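Local coordinates for protein CDP-glucose-4,6-dehydratase (Yersinia pseudotuberculosis, PDB 1RKX) that catalyses the dehydration of CDP-glucose to CDP-4-dehydro-6-deoxyglucose, with NAD bound in a Rossmann-type fold, at residues C[30-41]-C[55-66]; C[76-87]-C[121-130]. All blocks are in the same frame, centred on the assembly; numbering follows the deposited sequence.

Contact 1: residues C[30-41]-C[55-66]; sequences QTMGATVKGYSL and VADGMQSEIGDI. With NAD (nicotinamide-adenine-dinucleotide), chain G.
Gly64 N binds Ser40 O at 2.7 Å, the last rung of a ladder of five backbone hydrogen bonds that begins where Gln60 N meets Val36 O. Just beyond the ladder, Tyr39 OH donates to Asp65 O at 2.8 Å, reaching that oxygen from 61° above its carbonyl plane. The long extended Lys37 forms a salt bridge with Glu62, NZ to OE1, at 3.5 Å; water 2 spans the pair, while Ser75 and Glu78 supply further partners. Water 1 joins Ala34 O, Val36 N and Gly58 O.

Strands 35-40 and 60-63 run parallel, belonging with helix 49-52 to a beta-alpha-beta unit of the Rossmann fold, and the loops after them hold the adenosine of NAD. Asp65 OD1 accepts from N6A, and Ile66 N donates to N1A at 2.8 Å, so the adenine edge is read by one acceptor and one donor. The other oxygen of Asp65, OD2, is in a salt bridge with Arg67. Leu41 N makes a weak bond to ribose O2B, while Leu41 and Ile66 lie over opposite faces of the base, aliphatic surfaces suited to a flat ring.

With CG anti to the backbone N (chi1 -175°), the Tyr39 ring is carried across Gly64, whose CA lies over one ring face, 4.1 Å from the centroid, in a CH-pi contact that a residue without a side chain allows. Glu62 OE2 lies at the ring edge by CE1, its carboxylate turned 75° from the ring. At the other end Met59, bent so that CE turns back, sets this methyl 3.3 Å from Gly38 N and 3.7 Å from Val36 CG1. Gly38 leaves room for it.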
loop_
_atom_site.group_PDB
_atom_site.type_symbol
_atom_site.label_atom_id
_atom_site.label_comp_id
_atom_site.label_asym_id
_atom_site.label_seq_id
_atom_site.Cartn_x
_atom_site.Cartn_y
_atom_site.Cartn_z
ATOM N N GLN C 30 21.112 -31.096 -19.215
ATOM C CA GLN C 30 21.865 -32.101 -19.964
ATOM C C GLN C 30 21.018 -33.350 -20.214
ATOM O O GLN C 30 20.963 -33.852 -21.339
ATOM C CB GLN C 30 23.140 -32.489 -19.216
ATOM C CG GLN C 30 24.153 -31.358 -19.087
ATOM C CD GLN C 30 25.339 -31.724 -18.218
ATOM O OE1 GLN C 30 26.020 -30.845 -17.675
ATOM N NE2 GLN C 30 25.603 -33.019 -18.085
ATOM N N THR C 31 20.351 -33.847 -19.173
ATOM C CA THR C 31 19.529 -35.044 -19.323
ATOM C C THR C 31 18.395 -34.857 -20.322
ATOM O O THR C 31 17.928 -35.828 -20.913
ATOM C CB THR C 31 18.921 -35.505 -17.980
ATOM O OG1 THR C 31 17.935 -34.567 -17.544
ATOM C CG2 THR C 31 19.998 -35.621 -16.928
ATOM N N MET C 32 17.952 -33.618 -20.518
ATOM C CA MET C 32 16.869 -33.358 -21.458
ATOM C C MET C 32 17.369 -33.068 -22.872
ATOM O O MET C 32 16.595 -32.677 -23.742
ATOM C CB MET C 32 15.985 -32.213 -20.952
ATOM C CG MET C 32 15.261 -32.551 -19.652
ATOM S SD MET C 32 13.946 -31.397 -19.223
ATOM C CE MET C 32 14.916 -29.920 -18.822
ATOM N N GLY C 33 18.667 -33.263 -23.090
ATOM C CA GLY C 33 19.244 -33.060 -24.410
ATOM C C GLY C 33 19.624 -31.654 -24.828
ATOM O O GLY C 33 19.868 -31.405 -26.009
ATOM N N ALA C 34 19.681 -30.722 -23.884
ATOM C CA ALA C 34 20.042 -29.357 -24.236
ATOM C C ALA C 34 21.548 -29.234 -24.443
ATOM O O ALA C 34 22.322 -30.048 -23.942
ATOM C CB ALA C 34 19.584 -28.390 -23.140
ATOM N N THR C 35 21.947 -28.220 -25.200
ATOM C CA THR C 35 23.358 -27.940 -25.446
ATOM C C THR C 35 23.666 -26.846 -24.431
ATOM O O THR C 35 23.272 -25.696 -24.606
ATOM C CB THR C 35 23.579 -27.416 -26.872
ATOM O OG1 THR C 35 23.193 -28.431 -27.808
ATOM C CG2 THR C 35 25.040 -27.053 -27.091
ATOM N N VAL C 36 24.365 -27.214 -23.368
ATOM C CA VAL C 36 24.646 -26.275 -22.293
ATOM C C VAL C 36 26.072 -25.766 -22.156
ATOM O O VAL C 36 27.038 -26.517 -22.329
ATOM C CB VAL C 36 24.252 -26.892 -20.935
ATOM C CG1 VAL C 36 24.208 -25.809 -19.862
ATOM C CG2 VAL C 36 22.906 -27.605 -21.054
ATOM N N LYS C 37 26.187 -24.480 -21.830
ATOM C CA LYS C 37 27.480 -23.846 -21.591
ATOM C C LYS C 37 27.374 -23.134 -20.248
ATOM O O LYS C 37 26.390 -22.448 -19.982
ATOM C CB LYS C 37 27.830 -22.822 -22.677
ATOM C CG LYS C 37 29.189 -22.151 -22.430
ATOM C CD LYS C 37 29.605 -21.214 -23.562
ATOM C CE LYS C 37 30.991 -20.623 -23.302
ATOM N NZ LYS C 37 31.412 -19.649 -24.353
ATOM N N GLY C 38 28.383 -23.307 -19.404
ATOM C CA GLY C 38 28.377 -22.674 -18.099
ATOM C C GLY C 38 29.511 -21.672 -17.943
ATOM O O GLY C 38 30.563 -21.809 -18.569
ATOM N N TYR C 39 29.289 -20.664 -17.102
ATOM C CA TYR C 39 30.285 -19.621 -16.843
ATOM C C TYR C 39 30.233 -19.334 -15.346
ATOM O O TYR C 39 29.236 -18.799 -14.853
ATOM C CB TYR C 39 29.924 -18.361 -17.632
ATOM C CG TYR C 39 30.936 -17.235 -17.549
ATOM C CD1 TYR C 39 31.919 -17.080 -18.526
ATOM C CD2 TYR C 39 30.893 -16.310 -16.504
ATOM C CE1 TYR C 39 32.835 -16.024 -18.472
ATOM C CE2 TYR C 39 31.810 -15.250 -16.438
ATOM C CZ TYR C 39 32.775 -15.116 -17.429
ATOM O OH TYR C 39 33.671 -14.073 -17.387
ATOM N N SER C 40 31.294 -19.701 -14.631
ATOM C CA SER C 40 31.368 -19.501 -13.180
ATOM C C SER C 40 32.815 -19.442 -12.726
ATOM O O SER C 40 33.741 -19.664 -13.507
ATOM C CB SER C 40 30.735 -20.684 -12.426
ATOM O OG SER C 40 29.468 -21.061 -12.933
ATOM N N LEU C 41 33.002 -19.143 -11.447
ATOM C CA LEU C 41 34.334 -19.169 -10.865
ATOM C C LEU C 41 34.460 -20.647 -10.496
ATOM O O LEU C 41 33.482 -21.394 -10.599
ATOM C CB LEU C 41 34.396 -18.338 -9.584
ATOM C CG LEU C 41 34.231 -16.824 -9.683
ATOM C CD1 LEU C 41 34.281 -16.228 -8.282
ATOM C CD2 LEU C 41 35.338 -16.240 -10.553
ATOM N N VAL C 55 29.423 -32.589 -13.264
ATOM C CA VAL C 55 28.616 -31.615 -13.989
ATOM C C VAL C 55 29.230 -31.134 -15.310
ATOM O O VAL C 55 28.520 -30.964 -16.297
ATOM C CB VAL C 55 28.317 -30.371 -13.103
ATOM C CG1 VAL C 55 27.646 -29.285 -13.926
ATOM C CG2 VAL C 55 27.421 -30.762 -11.940
ATOM N N ALA C 56 30.543 -30.926 -15.337
ATOM C CA ALA C 56 31.201 -30.421 -16.545
ATOM C C ALA C 56 31.298 -31.374 -17.734
ATOM O O ALA C 56 31.266 -30.942 -18.883
ATOM C CB ALA C 56 32.598 -29.927 -16.196
ATOM N N ASP C 57 31.414 -32.664 -17.456
ATOM C CA ASP C 57 31.588 -33.658 -18.513
ATOM C C ASP C 57 30.586 -33.651 -19.656
ATOM O O ASP C 57 30.952 -33.964 -20.789
ATOM C CB ASP C 57 31.674 -35.051 -17.887
ATOM C CG ASP C 57 32.810 -35.157 -16.893
ATOM O OD1 ASP C 57 33.574 -34.174 -16.761
ATOM O OD2 ASP C 57 32.945 -36.209 -16.239
ATOM N N GLY C 58 29.339 -33.284 -19.384
ATOM C CA GLY C 58 28.348 -33.269 -20.449
ATOM C C GLY C 58 27.985 -31.890 -20.968
ATOM O O GLY C 58 26.913 -31.702 -21.550
ATOM N N MET C 59 28.876 -30.919 -20.782
ATOM C CA MET C 59 28.597 -29.556 -21.225
ATOM C C MET C 59 29.882 -28.769 -21.453
ATOM O O MET C 59 30.977 -29.275 -21.225
ATOM C CB MET C 59 27.773 -28.836 -20.150
ATOM C CG MET C 59 28.556 -28.621 -18.854
ATOM S SD MET C 59 27.614 -27.854 -17.504
ATOM C CE MET C 59 27.442 -26.166 -18.131
ATOM N N GLN C 60 29.730 -27.531 -21.917
ATOM C CA GLN C 60 30.861 -26.630 -22.116
ATOM C C GLN C 60 31.009 -25.928 -20.773
ATOM O O GLN C 60 30.068 -25.297 -20.303
ATOM C CB GLN C 60 30.547 -25.575 -23.173
ATOM C CG GLN C 60 30.673 -26.026 -24.605
ATOM C CD GLN C 60 30.557 -24.863 -25.566
ATOM O OE1 GLN C 60 31.273 -23.870 -25.439
ATOM N NE2 GLN C 60 29.657 -24.981 -26.538
ATOM N N SER C 61 32.180 -26.031 -20.157
ATOM C CA SER C 61 32.400 -25.413 -18.862
ATOM C C SER C 61 33.500 -24.349 -18.917
ATOM O O SER C 61 34.674 -24.667 -19.119
ATOM C CB SER C 61 32.757 -26.500 -17.851
ATOM O OG SER C 61 32.949 -25.979 -16.557
ATOM N N GLU C 62 33.120 -23.085 -18.749
ATOM C CA GLU C 62 34.100 -22.004 -18.768
ATOM C C GLU C 62 34.240 -21.374 -17.391
ATOM O O GLU C 62 33.244 -21.077 -16.723
ATOM C CB GLU C 62 33.715 -20.914 -19.769
ATOM C CG GLU C 62 34.802 -19.851 -19.926
ATOM C CD GLU C 62 34.414 -18.728 -20.865
ATOM O OE1 GLU C 62 33.504 -18.928 -21.692
ATOM O OE2 GLU C 62 35.040 -17.649 -20.786
ATOM N N ILE C 63 35.481 -21.182 -16.960
ATOM C CA ILE C 63 35.731 -20.562 -15.672
ATOM C C ILE C 63 36.016 -19.081 -15.910
ATOM O O ILE C 63 36.953 -18.723 -16.626
ATOM C CB ILE C 63 36.928 -21.212 -14.956
ATOM C CG1 ILE C 63 36.616 -22.681 -14.641
ATOM C CG2 ILE C 63 37.253 -20.444 -13.683
ATOM C CD1 ILE C 63 35.333 -22.896 -13.843
ATOM N N GLY C 64 35.189 -18.225 -15.319
ATOM C CA GLY C 64 35.366 -16.794 -15.488
ATOM C C GLY C 64 34.590 -16.018 -14.445
ATOM O O GLY C 64 33.677 -16.554 -13.810
ATOM N N ASP C 65 34.960 -14.756 -14.260
ATOM C CA ASP C 65 34.303 -13.892 -13.287
ATOM C C ASP C 65 33.237 -13.077 -14.015
ATOM O O ASP C 65 33.520 -12.495 -15.060
ATOM C CB ASP C 65 35.342 -12.956 -12.667
ATOM C CG ASP C 65 34.870 -12.335 -11.371
ATOM O OD1 ASP C 65 33.765 -11.762 -11.346
ATOM O OD2 ASP C 65 35.620 -12.418 -10.372
ATOM N N ILE C 66 32.018 -13.028 -13.477
ATOM C CA ILE C 66 30.961 -12.263 -14.132
ATOM C C ILE C 66 31.220 -10.764 -14.032
ATOM O O ILE C 66 30.523 -9.976 -14.660
ATOM C CB ILE C 66 29.554 -12.552 -13.547
ATOM C CG1 ILE C 66 29.520 -12.230 -12.053
ATOM C CG2 ILE C 66 29.156 -13.996 -13.841
ATOM C CD1 ILE C 66 28.132 -12.389 -11.433
HETATM P PA NAD G . 26.538 -21.589 -4.667
HETATM O O1A NAD G . 27.529 -20.826 -3.879
HETATM O O2A NAD G . 26.589 -23.072 -4.567
HETATM O O5B NAD G . 26.631 -21.199 -6.224
HETATM C C5B NAD G . 27.034 -19.856 -6.585
HETATM C C4B NAD G . 27.621 -19.823 -7.997
HETATM O O4B NAD G . 27.977 -18.430 -8.154
HETATM C C3B NAD G . 28.921 -20.604 -8.119
HETATM O O3B NAD G . 28.809 -21.429 -9.295
HETATM C C2B NAD G . 29.963 -19.505 -8.216
HETATM O O2B NAD G . 31.170 -19.913 -8.920
HETATM C C1B NAD G . 29.179 -18.401 -8.876
HETATM N N9A NAD G . 29.798 -17.096 -8.705
HETATM C C8A NAD G . 29.887 -16.350 -7.559
HETATM N N7A NAD G . 30.530 -15.197 -7.725
HETATM C C5A NAD G . 30.880 -15.202 -9.061
HETATM C C6A NAD G . 31.582 -14.264 -9.850
HETATM N N6A NAD G . 32.076 -13.115 -9.439
HETATM N N1A NAD G . 31.773 -14.567 -11.172
HETATM C C2A NAD G . 31.272 -15.760 -11.633
HETATM N N3A NAD G . 30.609 -16.702 -10.998
HETATM C C4A NAD G . 30.439 -16.364 -9.690
HETATM O O3 NAD G . 25.115 -21.068 -4.292
HETATM P PN NAD G . 23.631 -21.539 -4.796
HETATM O O1N NAD G . 22.978 -22.038 -3.582
HETATM O O2N NAD G . 23.802 -22.577 -5.844
HETATM O O5D NAD G . 22.970 -20.177 -5.256
HETATM C C5D NAD G . 22.601 -20.065 -6.635
HETATM C C4D NAD G . 21.911 -18.738 -6.880
HETATM O O4D NAD G . 20.664 -18.816 -6.113
HETATM C C3D NAD G . 22.581 -17.455 -6.387
HETATM O O3D NAD G . 22.172 -16.375 -7.249
HETATM C C2D NAD G . 21.989 -17.301 -4.992
HETATM O O2D NAD G . 22.103 -15.939 -4.545
HETATM C C1D NAD G . 20.563 -17.716 -5.239
HETATM N N1N NAD G . 19.876 -18.091 -4.009
HETATM C C2N NAD G . 20.099 -19.317 -3.357
HETATM C C3N NAD G . 19.310 -19.702 -2.146
HETATM C C7N NAD G . 19.566 -21.028 -1.556
HETATM O O7N NAD G . 18.886 -21.338 -0.566
HETATM N N7N NAD G . 20.483 -21.893 -2.038
HETATM C C4N NAD G . 18.371 -18.683 -1.539
HETATM C C5N NAD G . 18.275 -17.425 -2.341
HETATM C C6N NAD G . 18.943 -17.167 -3.445
HETATM O O HOH W 1 25.258 -30.121 -22.795
HETATM O O HOH W 2 34.123 -18.922 -24.434
#

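Contact 2: residues C[76-87]-C[121-130]; sequences IREFQPEIVFHM and VGGVKAVVNI. With NAD (nicotinamide-adenine-dinucleotide), chain G.
Met87 and Ile130 are squeezed together, closer than carbons normally pack, Met87 CG lying 3.5 Å from Ile130 CG1. Next to them Phe85 and Val128 run alongside each other from neighbouring strands, with Phe85 CD2 3.7 Å from Val128 CB. These apolar residues suit a face of the sheet that is covered by helices: Leu25 of helix 20-31 and Ala246 of helix 236-251 both touch Phe85. His86 and Val84 face the other side, where His86 ND1 is bound by Thr15.

Strands 83-86 and 126-130 are the parallel neighbours at the centre of the Rossmann sheet, joined through helices 93-98 and 100-121. Backbone bonds alternate between them, as when Val128 N meets Val84 O at 2.8 Å, and Glu82 O takes two donors, Lys125 N and Ala126 N, where the strands begin. At the C-terminal ends of the strands lies the nicotinamide ribose of NAD: its O3D donates to Met87 O at 3.0 Å, and Ile130 CG2 touches its O4D.

Away from the cofactor the contact becomes open and watery. Val121 meets the end of helix 69-79, its CG2 3.8 Å from Arg77 CA and its CG1 3.6 Å from Gln80 NE2. The Gln80 chain bends at chi2 (-72°), folding its amide back so that NE2 donates almost straight to Arg77 O at 2.6 Å, on a carbonyl lone pair; OE1 then turns to water 3, which also binds Val121 O. Water 4 bridges Pro81 O and Gly122 O. Gly122 and Gly123 both have positive phi, and at Gly123 a CB would strike the carbonyl O before it; glycine fits this turn.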
loop_
_atom_site.group_PDB
_atom_site.type_symbol
_atom_site.label_atom_id
_atom_site.label_comp_id
_atom_site.label_asym_id
_atom_site.label_seq_id
_atom_site.Cartn_x
_atom_site.Cartn_y
_atom_site.Cartn_z
ATOM N N ILE C 76 29.486 -15.319 -24.088
ATOM C CA ILE C 76 28.111 -15.401 -24.554
ATOM C C ILE C 76 28.024 -15.294 -26.079
ATOM O O ILE C 76 27.320 -16.077 -26.724
ATOM C CB ILE C 76 27.247 -14.293 -23.903
ATOM C CG1 ILE C 76 27.155 -14.544 -22.391
ATOM C CG2 ILE C 76 25.860 -14.268 -24.539
ATOM C CD1 ILE C 76 26.469 -13.438 -21.600
ATOM N N ARG C 77 28.738 -14.330 -26.652
ATOM C CA ARG C 77 28.736 -14.134 -28.104
ATOM C C ARG C 77 29.240 -15.374 -28.831
ATOM O O ARG C 77 28.729 -15.739 -29.887
ATOM C CB ARG C 77 29.622 -12.949 -28.485
ATOM C CG ARG C 77 29.810 -12.785 -29.989
ATOM C CD ARG C 77 30.845 -11.720 -30.274
ATOM N NE ARG C 77 30.405 -10.412 -29.807
ATOM C CZ ARG C 77 31.225 -9.421 -29.477
ATOM N NH1 ARG C 77 32.537 -9.588 -29.557
ATOM N NH2 ARG C 77 30.731 -8.262 -29.071
ATOM N N GLU C 78 30.262 -16.002 -28.266
ATOM C CA GLU C 78 30.841 -17.210 -28.838
ATOM C C GLU C 78 29.815 -18.340 -28.870
ATOM O O GLU C 78 29.749 -19.104 -29.831
ATOM C CB GLU C 78 32.059 -17.634 -28.003
ATOM C CG GLU C 78 32.767 -18.915 -28.448
ATOM C CD GLU C 78 31.990 -20.182 -28.124
ATOM O OE1 GLU C 78 31.573 -20.357 -26.958
ATOM O OE2 GLU C 78 31.805 -21.013 -29.038
ATOM N N PHE C 79 29.002 -18.423 -27.823
ATOM C CA PHE C 79 28.003 -19.476 -27.697
ATOM C C PHE C 79 26.661 -19.252 -28.405
ATOM O O PHE C 79 26.030 -20.217 -28.839
ATOM C CB PHE C 79 27.759 -19.754 -26.210
ATOM C CG PHE C 79 26.870 -20.937 -25.949
ATOM C CD1 PHE C 79 27.256 -22.212 -26.346
ATOM C CD2 PHE C 79 25.646 -20.777 -25.305
ATOM C CE1 PHE C 79 26.437 -23.316 -26.104
ATOM C CE2 PHE C 79 24.818 -21.875 -25.057
ATOM C CZ PHE C 79 25.216 -23.147 -25.458
ATOM N N GLN C 80 26.222 -18.001 -28.517
ATOM C CA GLN C 80 24.945 -17.687 -29.165
ATOM C C GLN C 80 23.781 -18.442 -28.512
ATOM O O GLN C 80 23.056 -19.187 -29.174
ATOM C CB GLN C 80 25.003 -18.044 -30.655
ATOM C CG GLN C 80 26.072 -17.295 -31.443
ATOM C CD GLN C 80 25.733 -15.835 -31.653
ATOM O OE1 GLN C 80 24.706 -15.506 -32.243
ATOM N NE2 GLN C 80 26.602 -14.948 -31.173
ATOM N N PRO C 81 23.579 -18.254 -27.201
ATOM C CA PRO C 81 22.484 -18.949 -26.514
ATOM C C PRO C 81 21.103 -18.406 -26.875
ATOM O O PRO C 81 20.964 -17.246 -27.255
ATOM C CB PRO C 81 22.812 -18.714 -25.042
ATOM C CG PRO C 81 23.347 -17.311 -25.073
ATOM C CD PRO C 81 24.296 -17.363 -26.272
ATOM N N GLU C 82 20.087 -19.258 -26.754
ATOM C CA GLU C 82 18.709 -18.859 -27.027
ATOM C C GLU C 82 18.040 -18.677 -25.670
ATOM O O GLU C 82 17.034 -17.983 -25.542
ATOM C CB GLU C 82 17.948 -19.958 -27.761
ATOM C CG GLU C 82 18.609 -20.529 -28.985
ATOM C CD GLU C 82 17.873 -21.767 -29.459
ATOM O OE1 GLU C 82 16.704 -21.625 -29.885
ATOM O OE2 GLU C 82 18.457 -22.873 -29.381
ATOM N N ILE C 83 18.604 -19.335 -24.666
ATOM C CA ILE C 83 18.076 -19.274 -23.311
ATOM C C ILE C 83 19.212 -19.065 -22.318
ATOM O O ILE C 83 20.260 -19.714 -22.405
ATOM C CB ILE C 83 17.329 -20.576 -22.950
ATOM C CG1 ILE C 83 16.191 -20.818 -23.945
ATOM C CG2 ILE C 83 16.763 -20.479 -21.532
ATOM C CD1 ILE C 83 15.487 -22.158 -23.767
ATOM N N VAL C 84 18.993 -18.164 -21.364
ATOM C CA VAL C 84 19.998 -17.870 -20.359
ATOM C C VAL C 84 19.440 -17.941 -18.939
ATOM O O VAL C 84 18.372 -17.403 -18.658
ATOM C CB VAL C 84 20.586 -16.455 -20.548
ATOM C CG1 VAL C 84 21.574 -16.156 -19.420
ATOM C CG2 VAL C 84 21.266 -16.341 -21.908
ATOM N N PHE C 85 20.170 -18.616 -18.060
ATOM C CA PHE C 85 19.807 -18.710 -16.648
ATOM C C PHE C 85 20.965 -18.070 -15.892
ATOM O O PHE C 85 22.093 -18.578 -15.926
ATOM C CB PHE C 85 19.666 -20.165 -16.193
ATOM C CG PHE C 85 18.433 -20.853 -16.706
ATOM C CD1 PHE C 85 18.484 -21.625 -17.865
ATOM C CD2 PHE C 85 17.224 -20.748 -16.020
ATOM C CE1 PHE C 85 17.343 -22.291 -18.332
ATOM C CE2 PHE C 85 16.075 -21.408 -16.475
ATOM C CZ PHE C 85 16.136 -22.183 -17.635
ATOM N N HIS C 86 20.699 -16.951 -15.223
ATOM C CA HIS C 86 21.739 -16.264 -14.470
ATOM C C HIS C 86 21.653 -16.642 -12.999
ATOM O O HIS C 86 20.789 -16.147 -12.274
ATOM C CB HIS C 86 21.598 -14.746 -14.652
ATOM C CG HIS C 86 22.585 -13.939 -13.859
ATOM N ND1 HIS C 86 23.934 -14.220 -13.836
ATOM C CD2 HIS C 86 22.414 -12.850 -13.070
ATOM C CE1 HIS C 86 24.552 -13.343 -13.064
ATOM N NE2 HIS C 86 23.652 -12.499 -12.588
ATOM N N MET C 87 22.546 -17.527 -12.563
ATOM C CA MET C 87 22.558 -17.958 -11.175
ATOM C C MET C 87 23.825 -17.599 -10.416
ATOM O O MET C 87 23.902 -17.813 -9.208
ATOM C CB MET C 87 22.313 -19.464 -11.082
ATOM C CG MET C 87 20.882 -19.849 -11.405
ATOM S SD MET C 87 20.412 -21.457 -10.750
ATOM C CE MET C 87 21.002 -22.492 -12.031
ATOM N N VAL C 121 24.623 -9.064 -28.066
ATOM C CA VAL C 121 24.780 -10.298 -28.828
ATOM C C VAL C 121 23.528 -10.607 -29.642
ATOM O O VAL C 121 23.615 -11.019 -30.801
ATOM C CB VAL C 121 25.096 -11.489 -27.896
ATOM C CG1 VAL C 121 25.099 -12.795 -28.686
ATOM C CG2 VAL C 121 26.449 -11.278 -27.235
ATOM N N GLY C 122 22.365 -10.402 -29.031
ATOM C CA GLY C 122 21.108 -10.660 -29.714
ATOM C C GLY C 122 20.786 -12.140 -29.839
ATOM O O GLY C 122 21.617 -12.994 -29.532
ATOM N N GLY C 123 19.569 -12.444 -30.280
ATOM C CA GLY C 123 19.171 -13.829 -30.458
ATOM C C GLY C 123 18.682 -14.556 -29.217
ATOM O O GLY C 123 18.133 -15.653 -29.318
ATOM N N VAL C 124 18.883 -13.971 -28.040
ATOM C CA VAL C 124 18.425 -14.621 -26.819
ATOM C C VAL C 124 16.910 -14.457 -26.716
ATOM O O VAL C 124 16.389 -13.339 -26.738
ATOM C CB VAL C 124 19.104 -14.021 -25.576
ATOM C CG1 VAL C 124 18.604 -14.728 -24.326
ATOM C CG2 VAL C 124 20.626 -14.169 -25.692
ATOM N N LYS C 125 16.206 -15.578 -26.600
ATOM C CA LYS C 125 14.749 -15.577 -26.531
ATOM C C LYS C 125 14.200 -15.521 -25.105
ATOM O O LYS C 125 13.166 -14.895 -24.854
ATOM C CB LYS C 125 14.197 -16.823 -27.238
ATOM C CG LYS C 125 14.549 -16.932 -28.725
ATOM C CD LYS C 125 13.401 -16.463 -29.608
ATOM C CE LYS C 125 13.099 -14.993 -29.385
ATOM N NZ LYS C 125 11.785 -14.563 -29.941
ATOM N N ALA C 126 14.887 -16.176 -24.176
ATOM C CA ALA C 126 14.439 -16.200 -22.786
ATOM C C ALA C 126 15.575 -16.004 -21.796
ATOM O O ALA C 126 16.626 -16.641 -21.895
ATOM C CB ALA C 126 13.721 -17.516 -22.489
ATOM N N VAL C 127 15.354 -15.115 -20.833
ATOM C CA VAL C 127 16.346 -14.843 -19.807
ATOM C C VAL C 127 15.678 -15.013 -18.446
ATOM O O VAL C 127 14.657 -14.379 -18.152
ATOM C CB VAL C 127 16.901 -13.401 -19.910
ATOM C CG1 VAL C 127 17.961 -13.166 -18.819
ATOM C CG2 VAL C 127 17.500 -13.166 -21.289
ATOM N N VAL C 128 16.249 -15.882 -17.624
ATOM C CA VAL C 128 15.726 -16.123 -16.295
ATOM C C VAL C 128 16.813 -15.739 -15.306
ATOM O O VAL C 128 17.819 -16.435 -15.156
ATOM C CB VAL C 128 15.342 -17.599 -16.097
ATOM C CG1 VAL C 128 14.947 -17.840 -14.641
ATOM C CG2 VAL C 128 14.179 -17.954 -17.014
ATOM N N ASN C 129 16.606 -14.610 -14.644
ATOM C CA ASN C 129 17.568 -14.113 -13.684
ATOM C C ASN C 129 17.188 -14.502 -12.262
ATOM O O ASN C 129 16.170 -14.058 -11.736
ATOM C CB ASN C 129 17.678 -12.591 -13.811
ATOM C CG ASN C 129 18.525 -11.983 -12.722
ATOM O OD1 ASN C 129 19.395 -12.647 -12.159
ATOM N ND2 ASN C 129 18.288 -10.707 -12.426
ATOM N N ILE C 130 18.015 -15.337 -11.650
ATOM C CA ILE C 130 17.794 -15.787 -10.285
ATOM C C ILE C 130 18.266 -14.710 -9.312
ATOM O O ILE C 130 19.453 -14.366 -9.265
ATOM C CB ILE C 130 18.568 -17.093 -9.976
ATOM C CG1 ILE C 130 17.890 -18.285 -10.652
ATOM C CG2 ILE C 130 18.626 -17.332 -8.470
ATOM C CD1 ILE C 130 17.899 -18.226 -12.163
HETATM P PA NAD G . 26.538 -21.589 -4.667
HETATM O O1A NAD G . 27.529 -20.826 -3.879
HETATM O O2A NAD G . 26.589 -23.072 -4.567
HETATM O O5B NAD G . 26.631 -21.199 -6.224
HETATM C C5B NAD G . 27.034 -19.856 -6.585
HETATM C C4B NAD G . 27.621 -19.823 -7.997
HETATM O O4B NAD G . 27.977 -18.430 -8.154
HETATM C C3B NAD G . 28.921 -20.604 -8.119
HETATM O O3B NAD G . 28.809 -21.429 -9.295
HETATM C C2B NAD G . 29.963 -19.505 -8.216
HETATM O O2B NAD G . 31.170 -19.913 -8.920
HETATM C C1B NAD G . 29.179 -18.401 -8.876
HETATM N N9A NAD G . 29.798 -17.096 -8.705
HETATM C C8A NAD G . 29.887 -16.350 -7.559
HETATM N N7A NAD G . 30.530 -15.197 -7.725
HETATM C C5A NAD G . 30.880 -15.202 -9.061
HETATM C C6A NAD G . 31.582 -14.264 -9.850
HETATM N N6A NAD G . 32.076 -13.115 -9.439
HETATM N N1A NAD G . 31.773 -14.567 -11.172
HETATM C C2A NAD G . 31.272 -15.760 -11.633
HETATM N N3A NAD G . 30.609 -16.702 -10.998
HETATM C C4A NAD G . 30.439 -16.364 -9.690
HETATM O O3 NAD G . 25.115 -21.068 -4.292
HETATM P PN NAD G . 23.631 -21.539 -4.796
HETATM O O1N NAD G . 22.978 -22.038 -3.582
HETATM O O2N NAD G . 23.802 -22.577 -5.844
HETATM O O5D NAD G . 22.970 -20.177 -5.256
HETATM C C5D NAD G . 22.601 -20.065 -6.635
HETATM C C4D NAD G . 21.911 -18.738 -6.880
HETATM O O4D NAD G . 20.664 -18.816 -6.113
HETATM C C3D NAD G . 22.581 -17.455 -6.387
HETATM O O3D NAD G . 22.172 -16.375 -7.249
HETATM C C2D NAD G . 21.989 -17.301 -4.992
HETATM O O2D NAD G . 22.103 -15.939 -4.545
HETATM C C1D NAD G . 20.563 -17.716 -5.239
HETATM N N1N NAD G . 19.876 -18.091 -4.009
HETATM C C2N NAD G . 20.099 -19.317 -3.357
HETATM C C3N NAD G . 19.310 -19.702 -2.146
HETATM C C7N NAD G . 19.566 -21.028 -1.556
HETATM O O7N NAD G . 18.886 -21.338 -0.566
HETATM N N7N NAD G . 20.483 -21.893 -2.038
HETATM C C4N NAD G . 18.371 -18.683 -1.539
HETATM C C5N NAD G . 18.275 -17.425 -2.341
HETATM C C6N NAD G . 18.943 -17.167 -3.445
HETATM O O HOH W 3 23.770 -13.121 -32.784
HETATM O O HOH W 4 22.275 -15.717 -28.927
#

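How the contacts relate
Both contacts pair parallel strands of the same sheet, with strand 11-15 lying between 35-40 and 83-86. Contact 2 is mostly buried and built largely from aliphatic and aromatic side chains, though its end at Gln80 and Gly123 reaches the surface; contact 1 is only partly buried, ends on the outermost strand 60-63, and relies more on charged side chains, while waters bridge the segments in both. They meet different parts of NAD: contact 1 the adenosine, contact 2 the nicotinamide ribose. They also touch directly, because helix 69-79, which follows strand 60-63, carries Glu78 into a salt bridge with Lys37 (Lys37 NZ to Glu78 OE1, 2.7 Å) and Phe79 against Lys37 and Gln60.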